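Local coordinates for 3-keto-5-aminohexanoate cleavage enzyme (Burkholderia xenovorans LB400, PDB 3E49), which probably cleaves a beta-keto acid such as 3-keto-5-aminohexanoate, using a zinc ion held within a TIM barrel, at residues A67-L72 and T103-E108; D80-L85 and E296-L301; E97-A102 and E156-T161; K129-A132 and E136-H139; R168-C173 and N253-L258. All blocks are in the same frame, centred on the assembly; numbering follows the deposited sequence. Where two conformers were deposited one is given.

Contact 1: residues A67-L72 and T103-E108; sequences AFAEFL and THYMPE
L72 lies over the aromatic ring of Y105 in a CH-pi contact that anchors the pairing of A67-L72 with T103-E108. Its CD1 methyl stands 3.7 Å from the centroid of the Y105 ring and only 10° off the ring normal, so the methyl sits almost exactly above the middle of the face and is close to all six ring carbons. The imidazole of H104, the preceding residue, covers the opposite face with its CD2, and the phenol is thereby sandwiched between a methyl group and a histidine.

Apolar packing of a second kind comes from F68. Here F68 CB does the touching, 3.5 Å from Y105 CE2, while the phenyl ring leads away from Y105; with CG beside the backbone N (chi1 -65°) the side chain packs on A53 of strand 48-54. It lies about 5 Å from the side chain of the zinc ligand H52.

The polar end of Y105 reaches past these groups to the turn at A69. Y105 OH comes within 3.3 Å of A69 N, but the angle is too poor for a hydrogen bond; the hydroxyl is bonded instead to the carbonyl O of P65, just upstream. A69 CB, 3.6 Å from Y105 OH, closes the exposed end of an otherwise buried contact.

Y105 ends helix 95-105, and M106 follows it with positive phi. Within the outer helical layer of the TIM barrel, the tyrosine thus joins that helix end to the junction between helices 65-68 and 71-78, with L72 also resting on L51 and I83 of the barrel strands.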
# COMPACT_ATOMS: atom_id res chain seq x y z
N ALA A 67 10.49 -35.45 25.72
CA ALA A 67 11.39 -34.28 25.94
C ALA A 67 10.68 -33.07 26.57
O ALA A 67 11.35 -32.12 27.04
CB ALA A 67 12.05 -33.87 24.61
N PHE A 68 9.34 -33.10 26.59
CA PHE A 68 8.52 -32.06 27.23
C PHE A 68 8.04 -32.43 28.63
O PHE A 68 7.57 -31.58 29.41
CB PHE A 68 7.25 -31.85 26.39
CG PHE A 68 7.50 -31.29 25.01
CD1 PHE A 68 7.92 -32.10 23.97
CD2 PHE A 68 7.22 -29.95 24.73
CE1 PHE A 68 8.13 -31.59 22.69
CE2 PHE A 68 7.41 -29.43 23.43
CZ PHE A 68 7.85 -30.24 22.42
N ALA A 69 8.15 -33.71 28.97
CA ALA A 69 7.54 -34.25 30.21
C ALA A 69 7.89 -33.57 31.52
O ALA A 69 7.04 -33.52 32.41
CB ALA A 69 7.78 -35.77 30.31
N GLU A 70 9.08 -33.00 31.67
CA GLU A 70 9.47 -32.36 32.91
C GLU A 70 9.11 -30.88 32.90
O GLU A 70 8.53 -30.36 33.84
CB GLU A 70 10.99 -32.53 33.12
CG GLU A 70 11.50 -33.99 32.93
CD GLU A 70 13.01 -34.09 32.75
OE1 GLU A 70 13.75 -33.60 33.60
OE2 GLU A 70 13.45 -34.70 31.75
N PHE A 71 9.46 -30.18 31.81
CA PHE A 71 9.23 -28.73 31.81
C PHE A 71 7.78 -28.27 31.79
O PHE A 71 7.45 -27.29 32.42
CB PHE A 71 10.14 -27.95 30.82
CG PHE A 71 9.91 -28.17 29.34
CD1 PHE A 71 8.80 -27.65 28.69
CD2 PHE A 71 10.93 -28.74 28.54
CE1 PHE A 71 8.63 -27.83 27.31
CE2 PHE A 71 10.78 -28.90 27.15
CZ PHE A 71 9.64 -28.43 26.52
N LEU A 72 6.89 -29.03 31.16
CA LEU A 72 5.52 -28.58 31.05
C LEU A 72 4.85 -28.44 32.42
O LEU A 72 4.35 -27.38 32.75
CB LEU A 72 4.71 -29.42 30.05
CG LEU A 72 5.05 -29.28 28.56
CD1 LEU A 72 4.14 -30.12 27.72
CD2 LEU A 72 4.98 -27.81 28.11
N THR A 103 -0.80 -33.55 20.15
CA THR A 103 -1.86 -34.57 20.24
C THR A 103 -1.84 -35.26 21.60
O THR A 103 -2.89 -35.58 22.12
CB THR A 103 -1.83 -35.59 19.05
OG1 THR A 103 -0.51 -36.09 18.89
CG2 THR A 103 -2.19 -34.91 17.74
N HIS A 104 -0.65 -35.42 22.19
CA HIS A 104 -0.55 -36.03 23.51
C HIS A 104 -0.88 -35.09 24.67
O HIS A 104 -1.64 -35.45 25.59
CB HIS A 104 0.84 -36.61 23.76
CG HIS A 104 1.01 -37.14 25.15
ND1 HIS A 104 0.67 -38.43 25.51
CD2 HIS A 104 1.43 -36.53 26.29
CE1 HIS A 104 0.90 -38.60 26.79
NE2 HIS A 104 1.36 -37.46 27.30
N TYR A 105 -0.28 -33.90 24.64
CA TYR A 105 -0.44 -32.95 25.73
C TYR A 105 -1.72 -32.12 25.68
O TYR A 105 -2.15 -31.59 26.71
CB TYR A 105 0.81 -32.07 25.85
CG TYR A 105 2.06 -32.85 26.33
CD1 TYR A 105 2.12 -33.35 27.62
CD2 TYR A 105 3.17 -33.01 25.52
CE1 TYR A 105 3.22 -34.04 28.08
CE2 TYR A 105 4.28 -33.70 25.97
CZ TYR A 105 4.30 -34.22 27.26
OH TYR A 105 5.38 -34.90 27.72
N MSE A 106 -2.32 -32.05 24.50
CA MSE A 106 -3.54 -31.30 24.26
C MSE A 106 -3.49 -29.91 24.86
O MSE A 106 -4.32 -29.53 25.69
CB MSE A 106 -4.72 -32.08 24.83
CG MSE A 106 -4.82 -33.43 24.17
SE MSE A 106 -6.24 -34.52 24.96
CE MSE A 106 -5.84 -36.12 24.07
N PRO A 107 -2.51 -29.10 24.42
CA PRO A 107 -2.35 -27.75 24.97
C PRO A 107 -3.49 -26.81 24.55
O PRO A 107 -4.24 -27.14 23.68
CB PRO A 107 -1.00 -27.32 24.35
CG PRO A 107 -0.93 -28.03 23.09
CD PRO A 107 -1.55 -29.37 23.34
N GLU A 108 -3.59 -25.66 25.19
CA GLU A 108 -4.60 -24.66 24.84
C GLU A 108 -4.30 -24.09 23.46
O GLU A 108 -5.20 -23.75 22.70
CB GLU A 108 -4.55 -23.53 25.85
CG GLU A 108 -5.16 -23.89 27.22
CD GLU A 108 -5.13 -22.73 28.14
OE1 GLU A 108 -6.20 -22.08 28.31
OE2 GLU A 108 -4.05 -22.45 28.71

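Contact 2: residues D80-L85 and E296-L301; sequences DAVINL and EARTML
R298 reaches from helix 294-301 to the carbonyl O of D80 and grips it with both terminal nitrogens. R298 NH1 and R298 NH2 each lie 2.9 Å from D80 O, and the N-H...O angles of 141° and 138° are bent, as expected when a guanidinium meets a single atom end-on. The oxygen stays near the guanidinium plane, so one acceptor is shared by a forked pair of donors. An extended chain from CG to NE carries the group this far, since the CB of R298 does not itself head for the strand.

The close-packed part lies on the inner side. V82 CG2 sits over one face of the guanidinium, 3.8 Å from R298 CZ and above the centre of the group, and it also meets R298 CG at 3.9 Å. With chi1 of V82 at -175°, CG1 is anti to the backbone N, and CG2 is the branch turned to the arginine. R298 NE is held by a salt bridge to E108 OE1, so bonds at both ends of the guanidinium and a methyl on its face should restrict its rotation.

The outer side is looser. D80 is exposed, D80 CB is 4.2 Å from R298 NH1, and its carboxylate does not touch the arginine: D80 OD1 remains 5.5 Å from R298 NH1.

V82 begins strand 82-85, which runs parallel to strands 48-54 and 109-113. Helix 294-301 lies across the N-terminal end of the barrel, where V82, R168 and N253 begin their strands, and so closes the bottom of the TIM barrel.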
# COMPACT_ATOMS: atom_id res chain seq x y z
N ASP A 80 0.54 -18.97 35.21
CA ASP A 80 -0.69 -19.16 34.43
C ASP A 80 -0.49 -18.84 32.96
O ASP A 80 -1.43 -18.93 32.18
CB ASP A 80 -1.83 -18.31 34.97
CG ASP A 80 -2.38 -18.86 36.27
OD1 ASP A 80 -2.22 -20.11 36.47
OD2 ASP A 80 -2.96 -18.07 37.07
N ALA A 81 0.72 -18.49 32.57
CA ALA A 81 0.97 -18.17 31.20
C ALA A 81 0.51 -19.34 30.35
O ALA A 81 0.75 -20.50 30.70
CB ALA A 81 2.48 -17.89 30.99
N VAL A 82 -0.15 -19.06 29.23
CA VAL A 82 -0.63 -20.08 28.31
C VAL A 82 0.53 -20.85 27.63
O VAL A 82 1.43 -20.25 27.02
CB VAL A 82 -1.49 -19.48 27.15
CG1 VAL A 82 -2.08 -20.60 26.30
CG2 VAL A 82 -2.57 -18.55 27.67
N ILE A 83 0.47 -22.18 27.70
CA ILE A 83 1.45 -23.05 27.08
C ILE A 83 1.05 -23.32 25.62
O ILE A 83 -0.05 -23.80 25.31
CB ILE A 83 1.63 -24.36 27.90
CG1 ILE A 83 2.29 -24.01 29.22
CG2 ILE A 83 2.42 -25.41 27.11
CD1 ILE A 83 2.40 -25.14 30.19
N ASN A 84 1.96 -23.00 24.72
CA ASN A 84 1.72 -23.13 23.32
C ASN A 84 2.79 -24.06 22.74
O ASN A 84 3.95 -23.72 22.78
CB ASN A 84 1.79 -21.73 22.72
CG ASN A 84 1.67 -21.69 21.23
OD1 ASN A 84 1.67 -22.72 20.54
ND2 ASN A 84 1.59 -20.47 20.70
N LEU A 85 2.40 -25.23 22.26
CA LEU A 85 3.37 -26.19 21.69
C LEU A 85 3.48 -26.15 20.20
O LEU A 85 2.48 -26.08 19.51
CB LEU A 85 2.97 -27.63 22.02
CG LEU A 85 2.79 -27.88 23.52
CD1 LEU A 85 2.52 -29.39 23.73
CD2 LEU A 85 4.01 -27.37 24.31
N GLU A 296 -6.59 -12.60 30.49
CA GLU A 296 -7.04 -11.72 29.40
C GLU A 296 -6.76 -12.30 28.02
O GLU A 296 -7.57 -12.17 27.10
CB GLU A 296 -6.42 -10.33 29.55
CG GLU A 296 -7.04 -9.53 30.68
CD GLU A 296 -6.25 -8.31 31.10
OE1 GLU A 296 -4.99 -8.25 30.95
OE2 GLU A 296 -6.87 -7.36 31.60
N ALA A 297 -5.58 -12.90 27.84
CA ALA A 297 -5.22 -13.51 26.55
C ALA A 297 -6.15 -14.68 26.25
O ALA A 297 -6.62 -14.87 25.14
CB ALA A 297 -3.74 -13.94 26.53
N ARG A 298 -6.47 -15.46 27.27
CA ARG A 298 -7.39 -16.58 27.09
C ARG A 298 -8.76 -16.14 26.58
O ARG A 298 -9.36 -16.82 25.74
CB ARG A 298 -7.54 -17.37 28.39
CG ARG A 298 -6.35 -18.24 28.68
CD ARG A 298 -6.53 -19.08 29.93
NE ARG A 298 -5.41 -20.01 30.06
CZ ARG A 298 -4.33 -19.79 30.82
NH1 ARG A 298 -4.24 -18.71 31.59
NH2 ARG A 298 -3.35 -20.69 30.81
N THR A 299 -9.25 -15.01 27.10
CA THR A 299 -10.54 -14.45 26.69
C THR A 299 -10.41 -13.95 25.26
O THR A 299 -11.20 -14.30 24.39
CB THR A 299 -10.98 -13.29 27.60
OG1 THR A 299 -11.09 -13.76 28.95
CG2 THR A 299 -12.32 -12.75 27.16
N MSE A 300 -9.37 -13.17 25.01
CA MSE A 300 -9.16 -12.63 23.65
C MSE A 300 -9.04 -13.72 22.58
O MSE A 300 -9.54 -13.57 21.45
CB MSE A 300 -7.90 -11.76 23.63
CG MSE A 300 -8.06 -10.49 24.45
SE MSE A 300 -6.44 -9.62 24.97
CE MSE A 300 -6.02 -8.88 23.21
N LEU A 301 -8.37 -14.81 22.94
CA LEU A 301 -8.11 -15.93 22.04
C LEU A 301 -9.10 -17.11 22.06
O LEU A 301 -8.95 -18.04 21.28
CB LEU A 301 -6.68 -16.43 22.27
CG LEU A 301 -5.54 -15.43 22.00
CD1 LEU A 301 -4.17 -16.05 22.33
CD2 LEU A 301 -5.59 -14.94 20.56

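Contact 3: residues E97-A102 and E156-T161; sequences ERLRPA and EFILKT
Two helices of the outer layer of the TIM barrel, 95-105 and 152-163, meet through L99, whose side chain enters between F157 and I158. Its CD1 methyl carries most of the contact. L99 CD1 lies 3.4 Å from F157 CE2 and equally near F157 CD2, approaching the edge of the phenyl ring close to the ring plane, so the methyl faces two ring carbons and not the pi cloud. The same L99 CD1 is 3.7 Å from I158 CG1, and thus the methyl is held between an aromatic edge and an aliphatic branch. The other methyl, L99 CD2, rests more loosely, 4.0 Å from I158 CG1 and 4.1 Å from I158 CG2.

The first torsion of L99, chi1 -91°, is well away from a staggered value, which suggests that the leucine twists somewhat to fit between its two neighbours. F157 presents its edge because its CG is anti to the backbone N (chi1 -176°), throwing the ring out along the helix surface toward L99. One face of that ring is covered by T161 OG1, one turn further on, 3.4 Å above the plane and over the centre. T161 OG1 also donates to F157 O at 2.9 Å, so this carbonyl accepts from both the hydroxyl and the backbone N of T161.

The packing is apolar and largely buried, although F157 itself is exposed. Beyond these groups L99 also touches C162 of the second helix and T87 in a loop. I158 passes inward to F169 on strand 168-173, so helix 152-163 is seated on the barrel wall, with helix 95-105 packed beside it.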
# COMPACT_ATOMS: atom_id res chain seq x y z
N GLU A 97 5.45 -37.46 13.62
CA GLU A 97 6.35 -37.15 14.72
C GLU A 97 6.16 -35.70 15.15
O GLU A 97 6.31 -35.37 16.33
CB GLU A 97 7.80 -37.39 14.28
N ARG A 98 5.85 -34.85 14.17
CA ARG A 98 5.64 -33.43 14.43
C ARG A 98 4.44 -33.20 15.35
O ARG A 98 4.53 -32.39 16.27
CB ARG A 98 5.53 -32.64 13.10
CG ARG A 98 6.90 -32.19 12.57
CD ARG A 98 6.91 -31.78 11.09
NE ARG A 98 6.33 -30.45 10.84
CZ ARG A 98 5.10 -30.19 10.39
NH1 ARG A 98 4.24 -31.17 10.10
NH2 ARG A 98 4.72 -28.93 10.22
N LEU A 99 3.36 -33.95 15.15
CA LEU A 99 2.15 -33.79 15.96
C LEU A 99 2.07 -34.48 17.31
O LEU A 99 1.14 -34.22 18.07
CB LEU A 99 0.93 -34.22 15.15
CG LEU A 99 0.20 -33.16 14.33
CD1 LEU A 99 -0.82 -33.83 13.39
CD2 LEU A 99 -0.51 -32.16 15.28
N ARG A 100 3.02 -35.35 17.65
CA ARG A 100 2.87 -36.08 18.92
C ARG A 100 2.72 -35.25 20.19
O ARG A 100 1.88 -35.54 21.02
CB ARG A 100 3.96 -37.14 19.08
CG ARG A 100 3.76 -38.32 18.16
CD ARG A 100 4.53 -39.54 18.65
NE ARG A 100 4.38 -40.68 17.73
CZ ARG A 100 5.27 -41.07 16.82
NH1 ARG A 100 6.43 -40.43 16.68
NH2 ARG A 100 5.00 -42.11 16.05
N PRO A 101 3.57 -34.23 20.37
CA PRO A 101 3.42 -33.41 21.56
C PRO A 101 2.04 -32.74 21.71
O PRO A 101 1.44 -32.82 22.78
CB PRO A 101 4.54 -32.36 21.39
CG PRO A 101 5.55 -33.05 20.57
CD PRO A 101 4.74 -33.83 19.59
N ALA A 102 1.55 -32.14 20.64
CA ALA A 102 0.27 -31.45 20.67
C ALA A 102 -0.86 -32.44 20.88
O ALA A 102 -1.77 -32.19 21.70
CB ALA A 102 0.07 -30.71 19.34
N GLU A 156 -5.26 -29.60 7.14
CA GLU A 156 -6.57 -30.14 7.43
C GLU A 156 -6.49 -31.19 8.55
O GLU A 156 -7.30 -31.22 9.47
CB GLU A 156 -7.16 -30.77 6.17
CG GLU A 156 -8.61 -31.21 6.34
CD GLU A 156 -9.18 -31.86 5.07
OE1 GLU A 156 -8.60 -31.70 3.96
OE2 GLU A 156 -10.24 -32.51 5.20
N PHE A 157 -5.47 -32.05 8.48
CA PHE A 157 -5.29 -33.08 9.50
C PHE A 157 -5.03 -32.48 10.87
O PHE A 157 -5.65 -32.90 11.87
CB PHE A 157 -4.15 -34.03 9.09
CG PHE A 157 -3.96 -35.16 10.04
CD1 PHE A 157 -4.76 -36.29 9.95
CD2 PHE A 157 -3.05 -35.07 11.08
CE1 PHE A 157 -4.60 -37.33 10.85
CE2 PHE A 157 -2.89 -36.10 11.98
CZ PHE A 157 -3.66 -37.24 11.86
N ILE A 158 -4.14 -31.50 10.94
CA ILE A 158 -3.84 -30.84 12.23
C ILE A 158 -5.09 -30.14 12.79
O ILE A 158 -5.40 -30.24 13.98
CB ILE A 158 -2.67 -29.84 12.06
CG1 ILE A 158 -1.40 -30.60 11.67
CG2 ILE A 158 -2.45 -29.07 13.35
CD1 ILE A 158 -0.29 -29.76 11.09
N LEU A 159 -5.83 -29.46 11.93
CA LEU A 159 -6.99 -28.71 12.39
C LEU A 159 -8.01 -29.66 12.98
O LEU A 159 -8.60 -29.38 14.03
CB LEU A 159 -7.64 -27.92 11.25
CG LEU A 159 -6.87 -26.73 10.67
CD1 LEU A 159 -7.52 -26.20 9.37
CD2 LEU A 159 -6.74 -25.63 11.74
N LYS A 160 -8.23 -30.78 12.30
CA LYS A 160 -9.21 -31.76 12.76
C LYS A 160 -8.75 -32.45 14.03
O LYS A 160 -9.49 -32.52 15.01
CB LYS A 160 -9.47 -32.80 11.66
CG LYS A 160 -10.37 -33.96 12.08
N THR A 161 -7.50 -32.92 14.02
CA THR A 161 -6.97 -33.68 15.14
C THR A 161 -6.80 -32.87 16.41
O THR A 161 -7.43 -33.16 17.45
CB THR A 161 -5.66 -34.37 14.71
OG1 THR A 161 -5.96 -35.21 13.59
CG2 THR A 161 -5.10 -35.22 15.80

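Contact 4: residues K129-A132 and E136-H139; sequences KEFA and EREH
E136 sets its CB against the ring of F131, where the loop before helix 134-141 folds back on the first turn of the helix that it leads into. E136, in that turn, also reaches back to bond H133 N. E136 CB is 3.5 Å from F131 CD1, and its carboxylate, steeply turned from the ring plane, passes with E136 OE1 3.7 Å from F131 CD1. The extended chain beyond CG brings E136 OE2 to 3.3 Å from A132 N. This glutamate is buried but well supplied with partners, since OE2 is hydrogen-bonded to S22 OG as well as to H133 N, and OE1 to T20 OG1. Such bonding would be expected to favour the charged carboxylate.

R137 follows; its backbone N lies over the same face of F131 from which E136 CB approaches, offset toward the rim, while its guanidinium reaches the ring edge. The side chain crosses the ring at about a right angle. A bend at chi3 (-69°) folds the guanidinium back, its plane 79° from the ring, so that R137 NH2 comes up at that edge, 3.8 Å from F131 CE2. R137 NH2 then donates to K129 O at 2.9 Å; the oxygen lies in the guanidinium plane, whereas NH2 stands above the carbonyl plane of K129 and the N-H...O angle is 137°.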
# COMPACT_ATOMS: atom_id res chain seq x y z
N LYS A 129 30.84 -20.11 12.44
CA LYS A 129 31.78 -20.99 11.77
C LYS A 129 32.18 -22.21 12.58
O LYS A 129 32.54 -23.25 12.03
CB LYS A 129 33.06 -20.19 11.50
CG LYS A 129 32.88 -18.91 10.70
CD LYS A 129 32.57 -19.21 9.26
CE LYS A 129 32.53 -17.93 8.44
NZ LYS A 129 32.07 -18.20 7.03
N GLU A 130 32.15 -22.05 13.90
CA GLU A 130 32.58 -23.08 14.83
C GLU A 130 31.43 -23.62 15.68
O GLU A 130 30.74 -22.85 16.32
CB GLU A 130 33.65 -22.50 15.74
CG GLU A 130 34.90 -22.04 14.98
CD GLU A 130 35.92 -21.41 15.92
OE1 GLU A 130 36.14 -21.97 17.03
OE2 GLU A 130 36.50 -20.36 15.54
N PHE A 131 31.28 -24.94 15.69
CA PHE A 131 30.18 -25.62 16.39
C PHE A 131 30.65 -26.74 17.34
O PHE A 131 31.53 -27.52 17.01
CB PHE A 131 29.21 -26.19 15.36
CG PHE A 131 28.57 -25.14 14.51
CD1 PHE A 131 27.46 -24.43 14.97
CD2 PHE A 131 29.08 -24.82 13.26
CE1 PHE A 131 26.87 -23.45 14.20
CE2 PHE A 131 28.51 -23.84 12.49
CZ PHE A 131 27.41 -23.14 12.95
N ALA A 132 30.03 -26.80 18.51
CA ALA A 132 30.32 -27.80 19.51
C ALA A 132 29.87 -29.19 19.10
O ALA A 132 30.48 -30.17 19.48
CB ALA A 132 29.65 -27.45 20.82
N GLU A 136 24.88 -29.46 14.37
CA GLU A 136 24.59 -28.02 14.18
C GLU A 136 24.89 -27.53 12.76
O GLU A 136 24.04 -26.90 12.12
CB GLU A 136 25.36 -27.19 15.20
CG GLU A 136 25.02 -27.49 16.67
CD GLU A 136 25.76 -26.59 17.62
OE1 GLU A 136 25.36 -25.41 17.80
OE2 GLU A 136 26.76 -27.05 18.25
N ARG A 137 26.09 -27.82 12.25
CA ARG A 137 26.44 -27.38 10.90
C ARG A 137 25.54 -28.05 9.87
O ARG A 137 25.06 -27.42 8.95
CB ARG A 137 27.92 -27.63 10.58
CG ARG A 137 28.28 -27.37 9.12
CD ARG A 137 29.78 -27.44 8.90
NE ARG A 137 30.43 -26.30 9.55
CZ ARG A 137 30.51 -25.09 9.00
NH1 ARG A 137 30.00 -24.85 7.79
NH2 ARG A 137 31.10 -24.12 9.68
N GLU A 138 25.31 -29.34 10.06
CA GLU A 138 24.45 -30.11 9.18
C GLU A 138 23.01 -29.53 9.17
O GLU A 138 22.39 -29.41 8.11
CB GLU A 138 24.43 -31.57 9.66
N HIS A 139 22.50 -29.21 10.35
CA HIS A 139 21.17 -28.59 10.50
C HIS A 139 21.05 -27.35 9.61
O HIS A 139 20.07 -27.21 8.86
CB HIS A 139 20.96 -28.27 11.98
CG HIS A 139 19.90 -27.25 12.27
ND1 HIS A 139 18.56 -27.56 12.34
CD2 HIS A 139 20.01 -25.95 12.63
CE1 HIS A 139 17.88 -26.48 12.67
NE2 HIS A 139 18.73 -25.49 12.85

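Contact 5: residues R168-C173 and N253-L258; sequences RFEFEC and NVRVGL
A single arginine nitrogen, R255 NH1, is shared by two glutamates of the facing strand inside the barrel. E170 OE2 lies 2.8 Å from R255 NH1 with an N-H...O angle of 142°, forming the shorter of two salt bridges, on the syn side of the carboxylate although 33° out of its plane. E172 OE2 is 3.4 Å from the same R255 NH1; this bond is weak but straighter, at 156°. The carboxylate oxygens meet the guanidinium at its edge, close to its plane, while both carboxylates are themselves turned well out of that plane.

Reach explains the pairing, because the backbones stay far apart: the CA atoms of E170 and R255 are 11.2 Å from each other. R255 is extended from CG to NE, and E170 is likewise stretched out, with CG anti to its backbone N. E172 has its CG beside the backbone N, anti to the carbonyl carbon, and its extended chain brings OE2 to the arginine.

Strands 168-173 and 253-256 do not pair directly; they belong to the parallel barrel of the TIM fold, and this network spans its interior. It stands next to the metal site formed by H50, H52 and E259, with R255 about 4 Å from the zinc ion (nearest atoms). E170 OE1 accepts from N84 ND2 and is hydrogen-bonded to H50 ND1, so this glutamate is a second-shell partner that probably orients this zinc ligand. Q198 NE2 adds a bond to E170 OE2. The remaining nitrogens are engaged too: R255 NE forms a salt bridge with D260 OD2, and R255 NH2 makes a long, weak ion pair with E259 OE1.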
# COMPACT_ATOMS: atom_id res chain seq x y z
N ARG A 168 -6.39 -24.68 20.24
CA ARG A 168 -6.56 -23.63 19.26
C ARG A 168 -5.19 -23.27 18.74
O ARG A 168 -4.18 -23.67 19.30
CB ARG A 168 -7.34 -22.45 19.82
CG ARG A 168 -8.81 -22.88 20.10
CD ARG A 168 -9.67 -21.81 20.71
NE ARG A 168 -9.76 -20.69 19.82
CZ ARG A 168 -10.53 -20.62 18.75
NH1 ARG A 168 -11.35 -21.60 18.40
NH2 ARG A 168 -10.48 -19.52 18.00
N PHE A 169 -5.15 -22.55 17.65
CA PHE A 169 -3.86 -22.37 16.98
C PHE A 169 -3.31 -20.99 16.86
O PHE A 169 -4.04 -20.02 16.73
CB PHE A 169 -3.97 -22.94 15.58
CG PHE A 169 -4.41 -24.38 15.55
CD1 PHE A 169 -3.50 -25.40 15.76
CD2 PHE A 169 -5.75 -24.70 15.34
CE1 PHE A 169 -3.92 -26.73 15.75
CE2 PHE A 169 -6.17 -26.03 15.34
CZ PHE A 169 -5.26 -27.04 15.54
N GLU A 170 -1.98 -20.95 16.91
CA GLU A 170 -1.20 -19.78 16.59
C GLU A 170 -0.86 -20.07 15.12
O GLU A 170 0.00 -20.91 14.85
CB GLU A 170 0.08 -19.66 17.46
CG GLU A 170 1.01 -18.50 17.09
CD GLU A 170 2.40 -18.60 17.70
OE1 GLU A 170 2.79 -19.68 18.16
OE2 GLU A 170 3.15 -17.59 17.68
N PHE A 171 -1.57 -19.43 14.19
CA PHE A 171 -1.35 -19.62 12.77
C PHE A 171 -0.13 -18.79 12.36
O PHE A 171 -0.17 -17.56 12.39
CB PHE A 171 -2.59 -19.22 11.95
CG PHE A 171 -3.86 -19.97 12.35
CD1 PHE A 171 -4.09 -21.24 11.83
CD2 PHE A 171 -4.82 -19.37 13.14
CE1 PHE A 171 -5.24 -21.95 12.16
CE2 PHE A 171 -5.96 -20.08 13.52
CZ PHE A 171 -6.18 -21.37 12.99
N GLU A 172 0.94 -19.48 12.00
CA GLU A 172 2.19 -18.86 11.64
C GLU A 172 2.15 -18.64 10.16
O GLU A 172 2.20 -19.59 9.39
CB GLU A 172 3.36 -19.74 12.02
CG GLU A 172 3.52 -19.85 13.50
CD GLU A 172 4.64 -20.81 13.89
OE1 GLU A 172 4.81 -21.85 13.18
OE2 GLU A 172 5.31 -20.51 14.91
N CYS A 173 1.99 -17.39 9.78
CA CYS A 173 1.86 -17.02 8.37
C CYS A 173 3.12 -16.26 7.93
O CYS A 173 3.36 -15.13 8.35
CB CYS A 173 0.61 -16.19 8.16
SG CYS A 173 -0.93 -17.08 8.70
N ASN A 253 -0.66 -7.37 18.63
CA ASN A 253 -0.01 -8.08 19.70
C ASN A 253 1.39 -8.40 19.26
O ASN A 253 1.72 -8.21 18.10
CB ASN A 253 -0.84 -9.29 20.04
CG ASN A 253 -2.22 -8.86 20.45
OD1 ASN A 253 -2.39 -8.26 21.52
ND2 ASN A 253 -3.20 -9.11 19.59
N VAL A 254 2.24 -8.84 20.18
CA VAL A 254 3.67 -8.97 19.85
C VAL A 254 4.31 -10.30 20.25
O VAL A 254 3.94 -10.90 21.24
CB VAL A 254 4.44 -7.83 20.55
CG1 VAL A 254 3.92 -6.46 20.06
CG2 VAL A 254 4.33 -7.93 22.11
N ARG A 255 5.33 -10.72 19.52
CA ARG A 255 6.05 -11.95 19.83
C ARG A 255 7.51 -11.65 19.92
O ARG A 255 8.07 -11.00 19.03
CB ARG A 255 5.81 -13.07 18.81
CG ARG A 255 6.65 -14.29 19.02
CD ARG A 255 6.16 -15.44 18.25
NE ARG A 255 7.21 -16.43 18.10
CZ ARG A 255 7.06 -17.61 17.52
NH1 ARG A 255 5.88 -18.04 17.13
NH2 ARG A 255 8.11 -18.38 17.37
N VAL A 256 8.11 -12.09 21.02
CA VAL A 256 9.54 -11.97 21.25
C VAL A 256 10.10 -13.37 21.60
O VAL A 256 9.36 -14.35 21.58
CB VAL A 256 9.90 -10.89 22.29
CG1 VAL A 256 9.39 -9.50 21.82
CG2 VAL A 256 9.32 -11.21 23.68
N GLY A 257 11.39 -13.45 21.90
CA GLY A 257 12.02 -14.71 22.30
C GLY A 257 13.29 -15.10 21.59
O GLY A 257 13.47 -14.76 20.43
N LEU A 258 14.12 -15.88 22.28
CA LEU A 258 15.40 -16.37 21.75
C LEU A 258 15.24 -17.36 20.61
O LEU A 258 16.18 -17.56 19.79
CB LEU A 258 16.30 -16.92 22.89
CG LEU A 258 17.17 -15.95 23.72
CD1 LEU A 258 16.51 -14.68 24.10
CD2 LEU A 258 17.69 -16.69 25.00

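From the N terminus, contact 1 opens first, and its loop from 67-72 to 103-108 takes in strand 82-85. Contacts 2 and 3 both open within that loop and close beyond it, so each crosses contact 1. Contact 3 closes at 156-161, enclosing the short local loop of contact 4, which lies apart from the other four. Contact 5 spans 168-173 to 253-258, after contact 3 is complete. Contact 2 closes last, at 296-301, and embraces contacts 3, 4 and 5. Contacts 1 and 3 thereby join outer helices, contact 2 joins the final helix to the start of strand 82-85 at the bottom of the barrel, and contact 5 ties two barrel strands across the interior.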